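Local coordinates for protein glutathione transferase lambda1 (Populus trichocarpa, PDB 4PQH) that binds glutathione and probably acts as a thiol transferase of the Lambda class, a monomeric member of the glutathione transferase superfamily, at residues Thr153-Phe158 and Pro162-Gln167. Residues are numbered along the deposited sequence; the frame is centred on the assembly and turned at random.
Sequences TALSKF and PFFLGQ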
loop_
_atom_site.group_PDB
_atom_site.type_symbol
_atom_site.label_atom_id
_atom_site.label_comp_id
_atom_site.label_asym_id
_atom_site.label_seq_id
_atom_site.Cartn_x
_atom_site.Cartn_y
_atom_site.Cartn_z
ATOM N N THR A 153 -14.472 13.890 3.438
ATOM C CA THR A 153 -15.155 14.007 4.721
ATOM C C THR A 153 -14.344 13.348 5.836
ATOM O O THR A 153 -14.194 13.917 6.918
ATOM C CB THR A 153 -16.577 13.417 4.661
ATOM O OG1 THR A 153 -17.375 14.215 3.780
ATOM C CG2 THR A 153 -17.217 13.410 6.043
ATOM N N ALA A 154 -13.798 12.169 5.566
ATOM C CA ALA A 154 -12.975 11.471 6.552
ATOM C C ALA A 154 -11.778 12.314 6.982
ATOM O O ALA A 154 -11.389 12.296 8.143
ATOM C CB ALA A 154 -12.509 10.133 6.012
ATOM N N LEU A 155 -11.211 13.071 6.053
ATOM C CA LEU A 155 -10.056 13.911 6.359
ATOM C C LEU A 155 -10.372 15.114 7.255
ATOM O O LEU A 155 -9.461 15.790 7.730
ATOM C CB LEU A 155 -9.386 14.360 5.066
ATOM C CG LEU A 155 -8.577 13.243 4.397
ATOM C CD1 LEU A 155 -8.273 13.635 2.958
ATOM C CD2 LEU A 155 -7.287 12.940 5.169
ATOM N N SER A 156 -11.659 15.358 7.488
ATOM C CA SER A 156 -12.096 16.467 8.331
ATOM C C SER A 156 -12.358 16.018 9.771
ATOM O O SER A 156 -12.679 16.833 10.636
ATOM C CB SER A 156 -13.360 17.107 7.745
ATOM O OG SER A 156 -13.300 17.170 6.327
ATOM N N LYS A 157 -12.219 14.719 10.026
ATOM C CA LYS A 157 -12.512 14.145 11.345
ATOM C C LYS A 157 -11.529 14.561 12.443
ATOM O O LYS A 157 -11.936 14.969 13.539
ATOM C CB LYS A 157 -12.547 12.619 11.241
ATOM C CG LYS A 157 -12.738 11.892 12.554
ATOM C CD LYS A 157 -14.154 11.983 13.055
ATOM C CE LYS A 157 -14.415 10.908 14.091
ATOM N NZ LYS A 157 -15.806 10.976 14.597
ATOM N N PHE A 158 -10.240 14.434 12.156
ATOM C CA PHE A 158 -9.206 14.773 13.131
ATOM C C PHE A 158 -8.375 15.945 12.646
ATOM O O PHE A 158 -7.762 15.879 11.588
ATOM C CB PHE A 158 -8.319 13.559 13.431
ATOM C CG PHE A 158 -9.054 12.439 14.117
ATOM C CD1 PHE A 158 -9.414 12.545 15.450
ATOM C CD2 PHE A 158 -9.396 11.288 13.425
ATOM C CE1 PHE A 158 -10.104 11.521 16.080
ATOM C CE2 PHE A 158 -10.078 10.268 14.049
ATOM C CZ PHE A 158 -10.437 10.386 15.377
ATOM N N PRO A 162 -2.673 16.538 8.868
ATOM C CA PRO A 162 -3.297 16.521 7.540
ATOM C C PRO A 162 -3.676 15.126 7.057
ATOM O O PRO A 162 -4.198 14.978 5.945
ATOM C CB PRO A 162 -2.200 17.114 6.652
ATOM C CG PRO A 162 -0.927 16.666 7.292
ATOM C CD PRO A 162 -1.203 16.631 8.782
ATOM N N PHE A 163 -3.426 14.120 7.883
ATOM C CA PHE A 163 -3.622 12.726 7.479
ATOM C C PHE A 163 -4.907 12.169 8.065
ATOM O O PHE A 163 -5.606 12.858 8.793
ATOM C CB PHE A 163 -2.396 11.909 7.892
ATOM C CG PHE A 163 -1.147 12.331 7.178
ATOM C CD1 PHE A 163 -0.992 12.097 5.821
ATOM C CD2 PHE A 163 -0.137 12.990 7.848
ATOM C CE1 PHE A 163 0.164 12.495 5.168
ATOM C CE2 PHE A 163 1.012 13.378 7.192
ATOM C CZ PHE A 163 1.159 13.143 5.857
ATOM N N PHE A 164 -5.262 10.938 7.703
ATOM C CA PHE A 164 -6.552 10.393 8.123
ATOM C C PHE A 164 -6.779 10.384 9.630
ATOM O O PHE A 164 -7.877 10.691 10.092
ATOM C CB PHE A 164 -6.780 8.986 7.561
ATOM C CG PHE A 164 -7.109 8.961 6.095
ATOM C CD1 PHE A 164 -8.336 9.412 5.639
ATOM C CD2 PHE A 164 -6.188 8.482 5.182
ATOM C CE1 PHE A 164 -8.640 9.385 4.285
ATOM C CE2 PHE A 164 -6.488 8.440 3.826
ATOM C CZ PHE A 164 -7.715 8.897 3.381
ATOM N N LEU A 165 -5.739 10.051 10.393
ATOM C CA LEU A 165 -5.847 10.049 11.850
ATOM C C LEU A 165 -5.142 11.256 12.450
ATOM O O LEU A 165 -4.688 11.213 13.586
ATOM C CB LEU A 165 -5.270 8.758 12.425
ATOM C CG LEU A 165 -5.807 7.486 11.765
ATOM C CD1 LEU A 165 -5.177 6.297 12.458
ATOM C CD2 LEU A 165 -7.334 7.422 11.814
ATOM N N GLY A 166 -5.070 12.339 11.689
ATOM C CA GLY A 166 -4.324 13.516 12.104
ATOM C C GLY A 166 -2.864 13.332 11.732
ATOM O O GLY A 166 -2.415 13.742 10.660
ATOM N N GLN A 167 -2.112 12.690 12.611
ATOM C CA GLN A 167 -0.739 12.386 12.258
ATOM C C GLN A 167 -0.669 11.136 11.374
ATOM O O GLN A 167 -1.593 10.302 11.341
ATOM C CB GLN A 167 0.150 12.288 13.501
ATOM C CG GLN A 167 0.407 13.644 14.203
ATOM C CD GLN A 167 1.239 14.608 13.360
ATOM O OE1 GLN A 167 2.442 14.422 13.187
ATOM N NE2 GLN A 167 0.600 15.652 12.846
HETATM O O HOH W 1 -9.190 13.142 9.729
HETATM O O HOH W 2 -7.007 15.272 8.985
#
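Leu155 faces Phe164 and Phe158 faces Gly166 where two type I turns, Ala154 to Lys157 and Phe163 to Gly166, come together with 5.3 Å between the CA atoms of Leu155 and Phe164. No direct hydrogen bond joins the two segments; two waters do the bridging. One lies 2.8 Å from both Ala154 O and Phe164 O and accepts from Phe158 N, so three backbone groups, one from each turn and the N-H of Phe158 just after the first, share it. The other bridges Phe158 O and Phe163 O. Over this hydrated seam the side chains close in. Leu155 lays CD2 on one face of the Phe164 ring, a CH-pi contact 4.0 Å from the ring centroid and 24° off the normal, displaced toward the rim at Phe164 CD1. Ala154 CB meets the same ring at its edge, 4.3 Å from Phe164 CD1. With CG anti to the carbonyl carbon (chi1 -74°), Phe164 swings its ring beside its own backbone N and over Leu155. The contact ties the end of helix 144-154 to the loop before helix 170-190 in the all-helical C-terminal domain of the glutathione transferase fold, where Tyr175 of that second helix, Trp204 of helix 199-208 and Leu122 of helix 113-137 also touch Phe164. With an alanine in place of Phe164, Leu155 CD2 would probably lose the ring face it rests on, and a gap would probably open beside Trp204 and Tyr175. Phe158 works at the other end: the edge of its ring, at CD2, comes 3.7 Å from Phe164 O, which lies near the ring plane, while Lys157 CG lies over one face, toward the rim. Its CB sits 3.9 Å from Gly166 N.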